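PDB 7JKA: m3DLH protein from Halieaceae bacterium, which probably hydrolyses lactone or ester bonds as a dienelactone hydrolase family enzyme, and possibly phosphotriesters. Local coordinates for residues D113-V116 / E120-A123; E31-E36 / E60-L65; V46-A51 / T136-L141; A103-A108 / P163-R168. One frame throughout, in Å; residues are numbered along the deposited sequence.

How the interactions relate
Interaction 3 lies nearest the middle of the chain, about 4 Å from its centre, and is wholly apolar: a phenylalanine ring against a helix. Interactions 1, 2 and 4 sit 14 to 16 Å out and bring in polar groups: a water in interaction 1, intrasegment carboxylate bonds in interaction 2, and a salt bridge across the contact in interaction 4. Of these, interaction 2 is still buried, while 1 and 4 are partly buried. Interactions 1, 2 and 3 all reach the same sheet, and 1 and 3 use neighbouring strands of it. Helix 101-116 serves interaction 4 before its C-terminal turn serves interaction 1. Interactions 3 and 4 join directly, through a salt bridge between Glu140 OE1 and Arg105 NH2.

Interaction 1 of 4, residues D113-V116 / E120-A123; sequences DTLV and EVDA
Val121 packs against Leu115 and Val116 where helix 101-116 hands over to strand 121-122, a short helix-to-strand connection beside strand 42-48 of the alpha/beta-hydrolase sheet. Only three residues separate the two segments, and the CA atoms of Val116 and Ala123 come within 5.7 Å. Val121 carries the contact. Its CB-bearing bond is directed at the helix, and Val121 CB itself lies 3.6 Å from Leu115 O. From CB the two methyls part. Val121 CG1, anti to the backbone N (chi1 169°), turns to the backbone of Val116 and ends 4.2 Å from Val116 CA. Val121 CG2, beside the backbone N, comes closer still, 3.3 Å from Leu115 O, and also reaches the Leu115 side chain, with 3.8 Å between Val121 CG2 and Leu115 CD1. The two side chains cross at about a right angle, so the meeting is one of branch ends and not of chains lying alongside. Leu115 and Val121 are both buried, and Leu115 on Leu73 and Val121 on Ala71 continue this apolar layer to strand 71-74. Toward the exposed end, a second apolar touch joins Val116 CG1 to Ala123 CB at 4.0 Å. The backbones are linked there by a single water, hydrogen-bonded to Val116 O at 2.7 Å and to Val121 O at 2.8 Å.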
loop_
_atom_site.group_PDB
_atom_site.type_symbol
_atom_site.label_atom_id
_atom_site.label_comp_id
_atom_site.label_asym_id
_atom_site.label_seq_id
_atom_site.Cartn_x
_atom_site.Cartn_y
_atom_site.Cartn_z
ATOM N N ASP A 113 -12.951 1.632 -3.412
ATOM C CA ASP A 113 -14.311 1.492 -3.929
ATOM C C ASP A 113 -14.307 0.830 -5.297
ATOM O O ASP A 113 -15.158 -0.025 -5.594
ATOM C CB ASP A 113 -14.967 2.859 -4.020
ATOM C CG ASP A 113 -15.357 3.412 -2.673
ATOM O OD1 ASP A 113 -15.317 2.701 -1.650
ATOM O OD2 ASP A 113 -15.695 4.633 -2.662
ATOM N N THR A 114 -13.350 1.207 -6.136
ATOM C CA THR A 114 -13.262 0.607 -7.459
ATOM C C THR A 114 -12.925 -0.879 -7.373
ATOM O O THR A 114 -13.481 -1.691 -8.123
ATOM C CB THR A 114 -12.234 1.368 -8.281
ATOM O OG1 THR A 114 -12.609 2.755 -8.244
ATOM C CG2 THR A 114 -12.287 0.906 -9.686
ATOM N N LEU A 115 -12.027 -1.253 -6.464
ATOM C CA LEU A 115 -11.752 -2.668 -6.260
ATOM C C LEU A 115 -13.023 -3.418 -5.872
ATOM O O LEU A 115 -13.345 -4.473 -6.431
ATOM C CB LEU A 115 -10.681 -2.814 -5.183
ATOM C CG LEU A 115 -10.412 -4.236 -4.728
ATOM C CD1 LEU A 115 -9.697 -4.954 -5.854
ATOM C CD2 LEU A 115 -9.565 -4.163 -3.438
ATOM N N VAL A 116 -13.751 -2.895 -4.885
ATOM C CA VAL A 116 -14.957 -3.564 -4.408
ATOM C C VAL A 116 -16.018 -3.670 -5.500
ATOM O O VAL A 116 -16.824 -4.601 -5.495
ATOM C CB VAL A 116 -15.478 -2.819 -3.162
ATOM C CG1 VAL A 116 -16.839 -3.341 -2.748
ATOM C CG2 VAL A 116 -14.474 -2.967 -2.011
ATOM N N GLU A 120 -15.107 -9.876 -9.416
ATOM C CA GLU A 120 -14.220 -10.876 -8.825
ATOM C C GLU A 120 -14.118 -10.780 -7.306
ATOM O O GLU A 120 -13.663 -11.739 -6.669
ATOM C CB GLU A 120 -12.824 -10.720 -9.419
ATOM C CG GLU A 120 -12.710 -11.073 -10.899
ATOM C CD GLU A 120 -13.126 -9.962 -11.840
ATOM O OE1 GLU A 120 -13.502 -8.867 -11.368
ATOM O OE2 GLU A 120 -13.120 -10.214 -13.074
ATOM N N VAL A 121 -14.494 -9.651 -6.707
ATOM C CA VAL A 121 -14.001 -9.319 -5.371
ATOM C C VAL A 121 -15.049 -9.597 -4.305
ATOM O O VAL A 121 -16.208 -9.175 -4.419
ATOM C CB VAL A 121 -13.559 -7.849 -5.322
ATOM C CG1 VAL A 121 -13.292 -7.413 -3.888
ATOM C CG2 VAL A 121 -12.336 -7.636 -6.180
ATOM N N ASP A 122 -14.606 -10.233 -3.220
ATOM C CA ASP A 122 -15.403 -10.440 -2.013
ATOM C C ASP A 122 -15.266 -9.205 -1.121
ATOM O O ASP A 122 -14.200 -8.963 -0.553
ATOM C CB ASP A 122 -14.896 -11.705 -1.317
ATOM C CG ASP A 122 -15.655 -12.048 -0.054
ATOM O OD1 ASP A 122 -16.512 -11.273 0.400
ATOM O OD2 ASP A 122 -15.409 -13.156 0.484
ATOM N N ALA A 123 -16.351 -8.423 -0.992
ATOM C CA ALA A 123 -16.302 -7.195 -0.204
ATOM C C ALA A 123 -16.060 -7.446 1.280
ATOM O O ALA A 123 -15.736 -6.503 2.003
ATOM C CB ALA A 123 -17.604 -6.422 -0.396
HETATM O O HOH W 1 -17.286 -6.641 -3.793
#

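Interaction 2 of 4, residues E31-E36 / E60-L65; sequences ELHWDE and ERARRL
His33 faces the helix across van der Waals contacts alone, its ring set against Ala62 and Arg63. The Ala62 methyl approaches obliquely, CB lying 3.6 Å from His33 CD2, while the backbone N of Arg63 stands over one face of the ring. His33 ND1 is 3.6 Å from Arg63 CA. The imidazole takes this position with CG anti to the carbonyl carbon (chi1 -68°).

Hydrogen bonding fixes the ring from within its own strand: His33 NE2 donates to Glu31 OE1 over 2.7 Å, bent to 149°. The oxygen is met on its anti side, somewhat out of the carboxylate plane, and this bond should limit rotation about chi2.

Ionic bonds organise the helix. In one of its two conformers, Arg63 takes Glu60 side-on, Arg63 NE to Glu60 OE1 and Arg63 NH2 to Glu60 OE2, each 2.9 Å. Arg64 NE also donates to Glu60 OE2, from the same face of the carboxylate as Arg63 NH2, and Arg64 NH1 pairs in turn with Glu235.

Strand 27-35 thus packs on helix 56-67, one of the helices covering the sheet; strand 27-35 pairs antiparallel with 71-74, as expected near the N-terminal edge of an alpha/beta-hydrolase sheet.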
loop_
_atom_site.group_PDB
_atom_site.type_symbol
_atom_site.label_atom_id
_atom_site.label_comp_id
_atom_site.label_asym_id
_atom_site.label_seq_id
_atom_site.Cartn_x
_atom_site.Cartn_y
_atom_site.Cartn_z
ATOM N N GLU A 31 -5.056 -0.753 -12.598
ATOM C CA GLU A 31 -4.942 -2.031 -13.283
ATOM C C GLU A 31 -5.325 -3.143 -12.320
ATOM O O GLU A 31 -4.734 -3.263 -11.238
ATOM C CB GLU A 31 -3.519 -2.212 -13.831
ATOM C CG GLU A 31 -3.353 -3.396 -14.757
ATOM C CD GLU A 31 -1.989 -3.406 -15.408
ATOM O OE1 GLU A 31 -1.031 -3.811 -14.754
ATOM O OE2 GLU A 31 -1.870 -2.993 -16.585
ATOM N N LEU A 32 -6.321 -3.943 -12.699
ATOM C CA LEU A 32 -6.770 -5.074 -11.891
ATOM C C LEU A 32 -6.080 -6.328 -12.395
ATOM O O LEU A 32 -6.062 -6.574 -13.604
ATOM C CB LEU A 32 -8.292 -5.266 -11.950
ATOM C CG LEU A 32 -8.814 -6.378 -11.030
ATOM C CD1 LEU A 32 -8.927 -5.858 -9.579
ATOM C CD2 LEU A 32 -10.136 -6.969 -11.490
ATOM N N HIS A 33 -5.506 -7.102 -11.470
ATOM C CA HIS A 33 -4.908 -8.404 -11.747
ATOM C C HIS A 33 -5.694 -9.475 -11.017
ATOM O O HIS A 33 -6.037 -9.307 -9.845
ATOM C CB HIS A 33 -3.436 -8.444 -11.306
ATOM C CG HIS A 33 -2.552 -7.557 -12.125
ATOM N ND1 HIS A 33 -1.568 -8.052 -12.951
ATOM C CD2 HIS A 33 -2.519 -6.207 -12.255
ATOM C CE1 HIS A 33 -0.979 -7.043 -13.572
ATOM N NE2 HIS A 33 -1.520 -5.915 -13.151
ATOM N N TRP A 34 -5.994 -10.573 -11.707
ATOM C CA TRP A 34 -6.759 -11.634 -11.071
ATOM C C TRP A 34 -6.428 -12.939 -11.778
ATOM O O TRP A 34 -5.877 -12.945 -12.879
ATOM C CB TRP A 34 -8.266 -11.327 -11.084
ATOM C CG TRP A 34 -8.934 -11.557 -12.410
ATOM C CD1 TRP A 34 -9.679 -12.651 -12.755
ATOM C CD2 TRP A 34 -8.917 -10.700 -13.569
ATOM N NE1 TRP A 34 -10.130 -12.528 -14.051
ATOM C CE2 TRP A 34 -9.670 -11.347 -14.575
ATOM C CE3 TRP A 34 -8.334 -9.452 -13.861
ATOM C CZ2 TRP A 34 -9.861 -10.799 -15.841
ATOM C CZ3 TRP A 34 -8.524 -8.922 -15.139
ATOM C CH2 TRP A 34 -9.287 -9.585 -16.102
ATOM N N ASP A 35 -6.760 -14.049 -11.127
ATOM C CA ASP A 35 -6.600 -15.376 -11.714
ATOM C C ASP A 35 -7.947 -15.809 -12.271
ATOM O O ASP A 35 -8.898 -16.004 -11.507
ATOM C CB ASP A 35 -6.079 -16.353 -10.657
ATOM C CG ASP A 35 -5.899 -17.779 -11.171
ATOM O OD1 ASP A 35 -6.104 -18.064 -12.372
ATOM O OD2 ASP A 35 -5.533 -18.626 -10.334
ATOM N N GLU A 36 -8.029 -15.949 -13.604
ATOM C CA GLU A 36 -9.285 -16.313 -14.246
ATOM C C GLU A 36 -9.768 -17.692 -13.808
ATOM O O GLU A 36 -10.962 -17.991 -13.924
ATOM C CB GLU A 36 -9.113 -16.238 -15.765
ATOM C CG GLU A 36 -10.419 -16.267 -16.578
ATOM C CD GLU A 36 -11.188 -14.939 -16.500
ATOM O OE1 GLU A 36 -11.610 -14.560 -15.397
ATOM O OE2 GLU A 36 -11.389 -14.316 -17.559
ATOM N N GLU A 60 3.765 -5.602 -10.955
ATOM C CA GLU A 60 4.297 -6.924 -10.659
ATOM C C GLU A 60 3.807 -7.415 -9.298
ATOM O O GLU A 60 3.498 -8.596 -9.141
ATOM C CB GLU A 60 5.823 -6.892 -10.725
ATOM C CG GLU A 60 6.494 -8.150 -10.214
ATOM C CD GLU A 60 6.212 -9.386 -11.043
ATOM O OE1 GLU A 60 5.653 -9.272 -12.159
ATOM O OE2 GLU A 60 6.574 -10.488 -10.560
ATOM N N ARG A 61 3.688 -6.526 -8.307
ATOM C CA ARG A 61 3.177 -6.989 -7.019
ATOM C C ARG A 61 1.701 -7.376 -7.121
ATOM O O ARG A 61 1.264 -8.357 -6.514
ATOM C CB ARG A 61 3.403 -5.925 -5.946
ATOM C CG ARG A 61 4.856 -5.494 -5.823
ATOM C CD ARG A 61 5.721 -6.705 -5.563
ATOM N NE ARG A 61 7.169 -6.480 -5.391
ATOM C CZ ARG A 61 8.017 -6.190 -6.380
ATOM N NH1 ARG A 61 7.568 -5.983 -7.617
ATOM N NH2 ARG A 61 9.323 -6.095 -6.138
ATOM N N ALA A 62 0.917 -6.629 -7.900
ATOM C CA ALA A 62 -0.479 -7.021 -8.120
ATOM C C ALA A 62 -0.535 -8.366 -8.831
ATOM O O ALA A 62 -1.359 -9.223 -8.500
ATOM C CB ALA A 62 -1.201 -5.945 -8.935
ATOM N N ARG A 63 0.334 -8.567 -9.816
ATOM C CA ARG A 63 0.391 -9.865 -10.480
ATOM C C ARG A 63 0.697 -10.979 -9.487
ATOM O O ARG A 63 0.048 -12.026 -9.507
ATOM C CB ARG A 63 1.433 -9.834 -11.591
ATOM C CG ARG A 63 1.345 -10.984 -12.565
ATOM C CD ARG A 63 2.599 -11.045 -13.421
ATOM N NE ARG A 63 3.739 -11.385 -12.573
ATOM C CZ ARG A 63 4.003 -12.607 -12.121
ATOM N NH1 ARG A 63 3.226 -13.631 -12.459
ATOM N NH2 ARG A 63 5.057 -12.808 -11.340
ATOM N N ARG A 64 1.674 -10.764 -8.600
ATOM C CA ARG A 64 2.026 -11.794 -7.624
ATOM C C ARG A 64 0.855 -12.094 -6.698
ATOM O O ARG A 64 0.607 -13.255 -6.356
ATOM C CB ARG A 64 3.259 -11.355 -6.836
ATOM C CG ARG A 64 4.511 -11.220 -7.695
ATOM C CD ARG A 64 5.709 -10.741 -6.848
ATOM N NE ARG A 64 6.853 -10.482 -7.714
ATOM C CZ ARG A 64 8.014 -9.995 -7.293
ATOM N NH1 ARG A 64 8.190 -9.709 -6.006
ATOM N NH2 ARG A 64 8.990 -9.782 -8.161
ATOM N N LEU A 65 0.088 -11.061 -6.324
ATOM C CA LEU A 65 -1.089 -11.271 -5.485
ATOM C C LEU A 65 -2.157 -12.092 -6.212
ATOM O O LEU A 65 -2.805 -12.956 -5.609
ATOM C CB LEU A 65 -1.651 -9.916 -5.051
ATOM C CG LEU A 65 -0.766 -9.204 -4.007
ATOM C CD1 LEU A 65 -1.210 -7.768 -3.958
ATOM C CD2 LEU A 65 -0.882 -9.834 -2.621
#

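Interaction 3 of 4, residues V46-A51 / T136-L141; sequences VVFPEA and TTALEL
The Phe48 ring meets three residues of helix 133-143, each at a different aspect. Over one face stands the methyl of Thr137: Thr137 CG2 lies 3.8 Å from the centroid of the Phe48 ring and only 14° off the ring normal, a CH-pi contact over the face, displaced toward the CD1 side. This methyl faces the ring because OG1 occupies the place anti to the carbonyl carbon (chi1 -61°), where it is hydrogen-bonded to Trp104 NE1. Leu141 comes at the rim instead, its CD2 close to the ring plane and 4.0 Å from Phe48 CE2. Both side chains cross the phenylalanine at about a right angle. Ala138 approaches obliquely, with CB 4.0 Å from Phe48 CD2. All four residues are buried. An alanine at Phe48 would remove the ring, and the Thr137 and Leu141 methyls would probably lose their shared surface, leaving a gap between strand and helix. The spacing fits a single layer of side chains: the axes of strand 46-48 and helix 136-141 pass 8.7 Å apart, inclined at 133°. The helix starts within a Gly130-Cys132-Gly134 pattern consistent with the nucleophile elbow of the alpha/beta-hydrolase fold, which Phe48 also touches.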
loop_
_atom_site.group_PDB
_atom_site.type_symbol
_atom_site.label_atom_id
_atom_site.label_comp_id
_atom_site.label_asym_id
_atom_site.label_seq_id
_atom_site.Cartn_x
_atom_site.Cartn_y
_atom_site.Cartn_z
ATOM N N VAL A 46 -5.987 -3.738 -2.518
ATOM C CA VAL A 46 -5.501 -2.530 -3.180
ATOM C C VAL A 46 -3.996 -2.472 -3.013
ATOM O O VAL A 46 -3.458 -2.728 -1.926
ATOM C CB VAL A 46 -6.145 -1.257 -2.612
ATOM C CG1 VAL A 46 -5.613 -0.027 -3.386
ATOM C CG2 VAL A 46 -7.628 -1.335 -2.681
ATOM N N VAL A 47 -3.308 -2.139 -4.093
ATOM C CA VAL A 47 -1.854 -2.007 -4.077
ATOM C C VAL A 47 -1.513 -0.548 -4.374
ATOM O O VAL A 47 -1.689 -0.075 -5.508
ATOM C CB VAL A 47 -1.191 -2.933 -5.102
ATOM C CG1 VAL A 47 0.326 -2.812 -5.059
ATOM C CG2 VAL A 47 -1.637 -4.427 -4.906
ATOM N N PHE A 48 -0.984 0.162 -3.369
ATOM C CA PHE A 48 -0.560 1.532 -3.608
ATOM C C PHE A 48 0.922 1.558 -3.931
ATOM O O PHE A 48 1.735 0.970 -3.190
ATOM C CB PHE A 48 -0.857 2.410 -2.398
ATOM C CG PHE A 48 -2.326 2.617 -2.157
ATOM C CD1 PHE A 48 -3.065 3.432 -3.011
ATOM C CD2 PHE A 48 -2.971 1.968 -1.113
ATOM C CE1 PHE A 48 -4.435 3.612 -2.795
ATOM C CE2 PHE A 48 -4.340 2.136 -0.893
ATOM C CZ PHE A 48 -5.071 2.946 -1.730
ATOM N N PRO A 49 1.300 2.195 -5.024
ATOM C CA PRO A 49 2.692 2.175 -5.474
ATOM C C PRO A 49 3.548 3.170 -4.696
ATOM O O PRO A 49 3.064 3.971 -3.895
ATOM C CB PRO A 49 2.567 2.623 -6.940
ATOM C CG PRO A 49 1.438 3.676 -6.853
ATOM C CD PRO A 49 0.447 3.023 -5.902
ATOM N N GLU A 50 4.859 3.127 -4.961
ATOM C CA GLU A 50 5.734 4.218 -4.549
ATOM C C GLU A 50 5.251 5.552 -5.125
ATOM O O GLU A 50 4.402 5.553 -6.028
ATOM C CB GLU A 50 7.172 3.928 -4.978
ATOM C CG GLU A 50 7.814 2.777 -4.201
ATOM C CD GLU A 50 9.322 2.766 -4.370
ATOM O OE1 GLU A 50 9.799 2.840 -5.518
ATOM O OE2 GLU A 50 10.047 2.698 -3.361
ATOM N N ALA A 51 5.754 6.682 -4.604
ATOM C CA ALA A 51 5.212 7.986 -4.990
ATOM C C ALA A 51 5.479 8.336 -6.441
ATOM O O ALA A 51 4.859 9.278 -6.951
ATOM C CB ALA A 51 5.760 9.100 -4.090
ATOM N N THR A 136 2.319 4.652 3.223
ATOM C CA THR A 136 1.746 5.754 3.975
ATOM C C THR A 136 0.295 5.954 3.557
ATOM O O THR A 136 -0.580 6.172 4.400
ATOM C CB THR A 136 2.567 7.021 3.723
ATOM O OG1 THR A 136 3.975 6.709 3.729
ATOM C CG2 THR A 136 2.225 8.093 4.758
ATOM N N THR A 137 0.035 5.849 2.247
ATOM C CA THR A 137 -1.313 5.996 1.699
ATOM C C THR A 137 -2.243 4.915 2.229
ATOM O O THR A 137 -3.388 5.199 2.600
ATOM C CB THR A 137 -1.248 5.945 0.164
ATOM O OG1 THR A 137 -0.435 7.030 -0.298
ATOM C CG2 THR A 137 -2.628 6.129 -0.457
ATOM N N ALA A 138 -1.762 3.665 2.274
ATOM C CA ALA A 138 -2.579 2.584 2.812
ATOM C C ALA A 138 -2.983 2.850 4.265
ATOM O O ALA A 138 -4.119 2.559 4.664
ATOM C CB ALA A 138 -1.829 1.257 2.661
ATOM N N LEU A 139 -2.065 3.397 5.070
ATOM C CA LEU A 139 -2.392 3.729 6.455
ATOM C C LEU A 139 -3.359 4.904 6.540
ATOM O O LEU A 139 -4.196 4.945 7.453
ATOM C CB LEU A 139 -1.110 4.012 7.244
ATOM C CG LEU A 139 -0.294 2.746 7.558
ATOM C CD1 LEU A 139 1.035 3.135 8.225
ATOM C CD2 LEU A 139 -1.114 1.805 8.441
ATOM N N GLU A 140 -3.276 5.870 5.612
ATOM C CA GLU A 140 -4.289 6.922 5.578
ATOM C C GLU A 140 -5.664 6.346 5.284
ATOM O O GLU A 140 -6.667 6.767 5.875
ATOM C CB GLU A 140 -3.943 7.975 4.521
ATOM C CG GLU A 140 -2.772 8.865 4.915
ATOM C CD GLU A 140 -3.017 9.607 6.207
ATOM O OE1 GLU A 140 -3.835 10.549 6.223
ATOM O OE2 GLU A 140 -2.362 9.259 7.212
ATOM N N LEU A 141 -5.722 5.354 4.394
ATOM C CA LEU A 141 -6.991 4.707 4.081
ATOM C C LEU A 141 -7.533 3.981 5.299
ATOM O O LEU A 141 -8.720 4.084 5.615
ATOM C CB LEU A 141 -6.800 3.720 2.931
ATOM C CG LEU A 141 -8.048 2.942 2.467
ATOM C CD1 LEU A 141 -9.154 3.894 1.991
ATOM C CD2 LEU A 141 -7.631 1.991 1.333
#

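Interaction 4 of 4, residues A103-A108 / P163-R168; sequences AWRALA and PEDAGR
An end-on, two-pronged salt bridge between Arg105 and Asp165 ties helix 101-116 to the loop that links strands 150-154 and 172-178 of the alpha/beta-hydrolase sheet. The separation shows how much depends on this one pair: the nearest CA atoms, those of Arg105 and Asp165, are 11.9 Å apart. The gap is bridged by an arginine chain stretched from CG to NE (chi3 -176°), which meets the aspartate from the opposite direction. Arg105 NH1 donates to Asp165 OD1 over 2.8 Å at 172°, and Arg105 NH2 to Asp165 OD2 over 2.7 Å, nearly as straight. Both oxygens accept on their syn sides and lie close to the guanidinium plane, although the two flat groups are turned 30° from each other. The guanidinium has a second anion, for NH2 also pairs with Glu140 of helix 133-143, so two carboxylates share its charge, which would probably stabilise the cationic form. A leucine in place of Arg105 would abolish both bonds, and the buried carboxylate of Asp165 is likely to be left without its cationic mate and the loop less firmly placed. The loop has its own order as well: Asp165 ends a short 3-10 segment and starts a type II beta turn, closed by Arg168 N to Asp165 O at 3.0 Å. Asp165 OD2, besides taking Arg105 NH2, accepts the backbone N-H of Leu162.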
loop_
_atom_site.group_PDB
_atom_site.type_symbol
_atom_site.label_atom_id
_atom_site.label_comp_id
_atom_site.label_asym_id
_atom_site.label_seq_id
_atom_site.Cartn_x
_atom_site.Cartn_y
_atom_site.Cartn_z
ATOM N N ALA A 103 -8.009 15.083 0.446
ATOM C CA ALA A 103 -7.821 14.719 -0.958
ATOM C C ALA A 103 -7.017 13.432 -1.079
ATOM O O ALA A 103 -7.285 12.592 -1.948
ATOM C CB ALA A 103 -7.122 15.852 -1.709
ATOM N N TRP A 104 -6.025 13.274 -0.205
ATOM C CA TRP A 104 -5.226 12.064 -0.182
ATOM C C TRP A 104 -6.096 10.862 0.131
ATOM O O TRP A 104 -6.024 9.840 -0.551
ATOM C CB TRP A 104 -4.132 12.265 0.859
ATOM C CG TRP A 104 -3.034 11.257 0.925
ATOM C CD1 TRP A 104 -2.776 10.247 0.073
ATOM C CD2 TRP A 104 -2.043 11.199 1.951
ATOM N NE1 TRP A 104 -1.668 9.530 0.511
ATOM C CE2 TRP A 104 -1.192 10.124 1.652
ATOM C CE3 TRP A 104 -1.788 11.980 3.082
ATOM C CZ2 TRP A 104 -0.106 9.776 2.475
ATOM C CZ3 TRP A 104 -0.707 11.654 3.886
ATOM C CH2 TRP A 104 0.120 10.572 3.574
ATOM N N ARG A 105 -6.942 10.985 1.152
ATOM C CA ARG A 105 -7.800 9.862 1.516
ATOM C C ARG A 105 -8.848 9.606 0.450
ATOM O O ARG A 105 -9.221 8.455 0.234
ATOM C CB ARG A 105 -8.447 10.124 2.870
ATOM C CG ARG A 105 -7.411 10.025 3.984
ATOM C CD ARG A 105 -7.860 10.626 5.290
ATOM N NE ARG A 105 -6.754 10.554 6.252
ATOM C CZ ARG A 105 -6.890 10.526 7.572
ATOM N NH1 ARG A 105 -8.100 10.533 8.124
ATOM N NH2 ARG A 105 -5.797 10.446 8.341
ATOM N N ALA A 106 -9.278 10.648 -0.263
ATOM C CA ALA A 106 -10.286 10.459 -1.300
ATOM C C ALA A 106 -9.753 9.649 -2.470
ATOM O O ALA A 106 -10.485 8.816 -3.025
ATOM C CB ALA A 106 -10.788 11.814 -1.782
ATOM N N LEU A 107 -8.510 9.896 -2.898
ATOM C CA LEU A 107 -7.969 9.087 -3.987
ATOM C C LEU A 107 -7.706 7.653 -3.526
ATOM O O LEU A 107 -7.782 6.718 -4.331
ATOM C CB LEU A 107 -6.711 9.741 -4.581
ATOM C CG LEU A 107 -5.376 9.777 -3.838
ATOM C CD1 LEU A 107 -4.633 8.458 -3.946
ATOM C CD2 LEU A 107 -4.545 10.969 -4.400
ATOM N N ALA A 108 -7.380 7.459 -2.239
ATOM C CA ALA A 108 -7.191 6.099 -1.732
ATOM C C ALA A 108 -8.528 5.370 -1.619
ATOM O O ALA A 108 -8.654 4.204 -2.009
ATOM C CB ALA A 108 -6.498 6.144 -0.378
ATOM N N PRO A 163 -6.528 14.073 14.559
ATOM C CA PRO A 163 -7.218 13.770 15.825
ATOM C C PRO A 163 -8.450 12.893 15.665
ATOM O O PRO A 163 -8.711 12.036 16.523
ATOM C CB PRO A 163 -7.576 15.168 16.356
ATOM C CG PRO A 163 -6.512 16.046 15.804
ATOM C CD PRO A 163 -6.239 15.512 14.419
ATOM N N GLU A 164 -9.223 13.082 14.597
ATOM C CA GLU A 164 -10.457 12.325 14.455
ATOM C C GLU A 164 -10.212 10.878 14.079
ATOM O O GLU A 164 -11.180 10.119 14.009
ATOM C CB GLU A 164 -11.374 12.961 13.405
ATOM C CG GLU A 164 -10.769 13.058 12.027
ATOM C CD GLU A 164 -10.209 14.439 11.747
ATOM O OE1 GLU A 164 -9.531 15.026 12.636
ATOM O OE2 GLU A 164 -10.472 14.938 10.633
ATOM N N ASP A 165 -8.957 10.489 13.813
ATOM C CA ASP A 165 -8.636 9.126 13.412
ATOM C C ASP A 165 -8.628 8.147 14.573
ATOM O O ASP A 165 -8.505 6.942 14.332
ATOM C CB ASP A 165 -7.262 9.062 12.752
ATOM C CG ASP A 165 -7.173 9.866 11.483
ATOM O OD1 ASP A 165 -8.231 10.275 10.941
ATOM O OD2 ASP A 165 -6.026 10.061 11.022
ATOM N N ALA A 166 -8.710 8.625 15.809
ATOM C CA ALA A 166 -8.639 7.728 16.957
ATOM C C ALA A 166 -9.717 6.650 16.871
ATOM O O ALA A 166 -10.905 6.945 16.684
ATOM C CB ALA A 166 -8.779 8.521 18.249
ATOM N N GLY A 167 -9.291 5.388 16.982
ATOM C CA GLY A 167 -10.192 4.255 16.957
ATOM C C GLY A 167 -10.788 3.894 15.613
ATOM O O GLY A 167 -11.620 2.982 15.557
ATOM N N ARG A 168 -10.393 4.555 14.526
ATOM C CA ARG A 168 -11.035 4.281 13.248
ATOM C C ARG A 168 -10.335 3.206 12.423
ATOM O O ARG A 168 -10.873 2.798 11.388
ATOM C CB ARG A 168 -11.155 5.574 12.422
ATOM C CG ARG A 168 -12.154 6.587 12.990
ATOM C CD ARG A 168 -13.604 6.128 12.803
ATOM N NE ARG A 168 -14.579 7.109 13.278
ATOM C CZ ARG A 168 -15.857 6.840 13.548
ATOM N NH1 ARG A 168 -16.337 5.610 13.406
ATOM N NH2 ARG A 168 -16.650 7.804 13.985
#